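Local coordinates for heme peroxidase (Bacteroides thetaiotaomicron, PDB 2GVK), which is a dye-decolorizing peroxidase that probably uses a bound heme and hydrogen peroxide to oxidise dyes and other substrates, at residues I154-G159 / V198-L203. Residues are numbered along the deposited sequence; the frame is centred on the assembly and turned at random. Where two conformers were deposited one is given.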
ATOM      1  N   ILE A 154       2.448  26.700   7.578  1.00 13.98           N
ATOM      2  CA  ILE A 154       3.208  27.326   8.690  1.00 14.15           C
ATOM      3  C   ILE A 154       3.830  26.275   9.657  1.00 14.30           C
ATOM      4  O   ILE A 154       4.423  26.633  10.667  1.00 14.81           O
ATOM      5  CB  ILE A 154       2.320  28.295   9.497  1.00 14.59           C
ATOM      6  CG1 ILE A 154       1.024  27.572   9.924  1.00 17.19           C
ATOM      7  CG2 ILE A 154       2.023  29.501   8.681  1.00 14.96           C
ATOM      8  CD1 ILE A 154       0.399  28.123  11.112  1.00 21.75           C
ATOM      9  N   GLY A 155       3.639  24.991   9.358  1.00 13.87           N
ATOM     10  CA  GLY A 155       4.360  23.913  10.049  1.00 13.83           C
ATOM     11  C   GLY A 155       3.698  23.372  11.274  1.00 13.71           C
ATOM     12  O   GLY A 155       4.329  22.690  12.067  1.00 14.32           O
ATOM     13  N   PHE A 156       2.430  23.718  11.457  1.00 13.20           N
ATOM     14  CA  PHE A 156       1.629  23.222  12.547  1.00 13.41           C
ATOM     15  C   PHE A 156       0.529  22.367  11.972  1.00 13.89           C
ATOM     16  O   PHE A 156      -0.064  22.710  10.982  1.00 14.34           O
ATOM     17  CB  PHE A 156       0.991  24.387  13.315  1.00 13.16           C
ATOM     18  CG  PHE A 156       1.893  25.018  14.312  1.00 12.33           C
ATOM     19  CD1 PHE A 156       2.930  25.859  13.907  1.00 12.02           C
ATOM     20  CD2 PHE A 156       1.706  24.809  15.664  1.00 12.37           C
ATOM     21  CE1 PHE A 156       3.747  26.463  14.834  1.00 10.57           C
ATOM     22  CE2 PHE A 156       2.515  25.427  16.588  1.00 12.24           C
ATOM     23  CZ  PHE A 156       3.560  26.225  16.172  1.00 11.81           C
ATOM     24  N   VAL A 157       0.238  21.264  12.627  1.00 14.65           N
ATOM     25  CA  VAL A 157      -0.881  20.431  12.232  1.00 15.14           C
ATOM     26  C   VAL A 157      -2.150  21.229  12.306  1.00 15.93           C
ATOM     27  O   VAL A 157      -2.365  22.010  13.251  1.00 16.30           O
ATOM     28  CB  VAL A 157      -0.994  19.187  13.147  1.00 14.79           C
ATOM     29  CG1 VAL A 157      -2.350  18.469  12.948  1.00 16.69           C
ATOM     30  CG2 VAL A 157       0.194  18.242  12.901  1.00 16.40           C
ATOM     31  N   ASP A 158      -2.987  21.095  11.302  1.00 16.53           N
ATOM     32  CA  ASP A 158      -4.256  21.773  11.272  0.60 16.99           C
ATOM     33  C   ASP A 158      -5.404  20.768  11.105  1.00 17.06           C
ATOM     34  O   ASP A 158      -5.218  19.694  10.502  1.00 16.80           O
ATOM     35  CB  ASP A 158      -4.284  22.761  10.125  0.60 17.21           C
ATOM     36  CG  ASP A 158      -5.536  23.597  10.119  0.60 19.47           C
ATOM     37  OD1 ASP A 158      -5.741  24.359  11.087  0.60 25.74           O
ATOM     38  OD2 ASP A 158      -6.315  23.491   9.157  0.60 23.18           O
ATOM     39  N   GLY A 159      -6.557  21.100  11.655  1.00 17.68           N
ATOM     40  CA  GLY A 159      -7.754  20.287  11.471  1.00 17.98           C
ATOM     41  C   GLY A 159      -8.140  19.422  12.663  1.00 17.96           C
ATOM     42  O   GLY A 159      -9.173  18.791  12.635  1.00 18.24           O
ATOM     43  N   VAL A 198       8.866  34.825   5.963  1.00 13.96           N
ATOM     44  CA  VAL A 198      10.117  35.296   6.516  1.00 14.20           C
ATOM     45  C   VAL A 198       9.918  35.757   7.965  1.00 14.23           C
ATOM     46  O   VAL A 198      10.635  35.327   8.861  1.00 14.52           O
ATOM     47  CB  VAL A 198      10.725  36.429   5.652  1.00 14.24           C
ATOM     48  CG1 VAL A 198      11.888  37.052   6.351  1.00 16.13           C
ATOM     49  CG2 VAL A 198      11.140  35.870   4.293  1.00 16.46           C
ATOM     50  N   ALA A 199       8.868  36.526   8.207  1.00 14.05           N
ATOM     51  CA  ALA A 199       8.563  36.975   9.559  1.00 13.96           C
ATOM     52  C   ALA A 199       8.184  35.792  10.465  1.00 13.66           C
ATOM     53  O   ALA A 199       8.569  35.751  11.626  1.00 14.00           O
ATOM     54  CB  ALA A 199       7.473  37.965   9.530  1.00 14.12           C
ATOM     55  N   TRP A 200       7.395  34.853   9.929  1.00 13.37           N
ATOM     56  CA  TRP A 200       6.961  33.681  10.691  1.00 13.21           C
ATOM     57  C   TRP A 200       8.140  32.830  11.121  1.00 13.71           C
ATOM     58  O   TRP A 200       8.233  32.419  12.274  1.00 13.70           O
ATOM     59  CB  TRP A 200       6.001  32.845   9.855  1.00 12.88           C
ATOM     60  CG  TRP A 200       5.549  31.598  10.512  1.00 12.13           C
ATOM     61  CD1 TRP A 200       5.868  30.330  10.155  1.00 11.70           C
ATOM     62  CD2 TRP A 200       4.674  31.488  11.657  1.00 11.26           C
ATOM     63  NE1 TRP A 200       5.281  29.439  11.005  1.00 13.29           N
ATOM     64  CE2 TRP A 200       4.515  30.122  11.920  1.00 11.85           C
ATOM     65  CE3 TRP A 200       4.022  32.420  12.483  1.00 13.18           C
ATOM     66  CZ2 TRP A 200       3.702  29.648  12.964  1.00 11.60           C
ATOM     67  CZ3 TRP A 200       3.218  31.946  13.521  1.00 11.75           C
ATOM     68  CH2 TRP A 200       3.086  30.578  13.761  1.00 12.70           C
ATOM     69  N   ASN A 201       9.051  32.582  10.188  1.00 14.34           N
ATOM     70  CA  ASN A 201      10.186  31.716  10.447  1.00 15.05           C
ATOM     71  C   ASN A 201      11.195  32.375  11.411  1.00 15.67           C
ATOM     72  O   ASN A 201      12.000  31.703  12.018  1.00 16.35           O
ATOM     73  CB  ASN A 201      10.877  31.326   9.124  1.00 15.09           C
ATOM     74  CG  ASN A 201      10.085  30.281   8.315  1.00 16.22           C
ATOM     75  OD1 ASN A 201       9.309  29.505   8.863  1.00 19.74           O
ATOM     76  ND2 ASN A 201      10.375  30.199   7.035  1.00 20.24           N
ATOM     77  N   ALA A 202      11.109  33.687  11.562  1.00 15.75           N
ATOM     78  CA  ALA A 202      11.976  34.403  12.480  1.00 15.85           C
ATOM     79  C   ALA A 202      11.513  34.259  13.939  1.00 15.67           C
ATOM     80  O   ALA A 202      12.260  34.601  14.872  1.00 15.85           O
ATOM     81  CB  ALA A 202      12.053  35.886  12.088  1.00 16.06           C
ATOM     82  N   LEU A 203      10.267  33.808  14.139  1.00 15.21           N
ATOM     83  CA  LEU A 203       9.722  33.580  15.489  0.50 15.13           C
ATOM     84  C   LEU A 203      10.253  32.300  16.083  1.00 15.14           C
ATOM     85  O   LEU A 203      10.243  31.263  15.425  1.00 15.37           O
ATOM     86  CB  LEU A 203       8.201  33.462  15.440  0.50 15.18           C
ATOM     87  CG  LEU A 203       7.371  34.707  15.320  0.50 15.13           C
ATOM     88  CD1 LEU A 203       5.898  34.306  15.276  0.50 16.21           C
ATOM     89  CD2 LEU A 203       7.650  35.666  16.497  0.50 13.74           C
TER
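Trp200 lays one face of its indole against Ile154 and gives its ring N-H to the backbone of the same residue. NE1 lies 3.0 Å from Ile154 O and meets it on a lone pair, in the carbonyl plane. The N-H...O angle is 145°, and the oxygen lies tilted out of the indole plane. Over one face of the ring, CB of Ile154 stands 3.3 Å above the plane, toward the rim beside NE1 and CE2. Its CG2 methyl covers the pyrrole part, 4.1 Å from the centroid of the five-membered ring. This is a CH-pi contact, with the methyl 13° off the ring normal. CD1 of Ile154 reaches on toward CZ2; it is carried there by CG1, which chi1 of 52° places between the backbone N and the carbonyl carbon. The polar N-H is thus satisfied inside an otherwise apolar, buried contact. Phe156 comes in at the rim of the indole, its CE1 3.7 Å from Trp200 CZ2, while Ile154 O lies in the plane of the phenyl ring at its edge. Trp200 reaches both residues from helix 197-201 because its CG points away from the backbone N. The bond and the two apolar contacts tie the loop that follows strand 136-145 to this short helix, which comes directly after strand 186-195 of the large antiparallel sheet of this DyP fold. Phe295 packs edge-to-face with Trp200, and helix 205-212 packs against the group, Ile212 touching Ile154, Val211 the tryptophan and Gln208 Phe156.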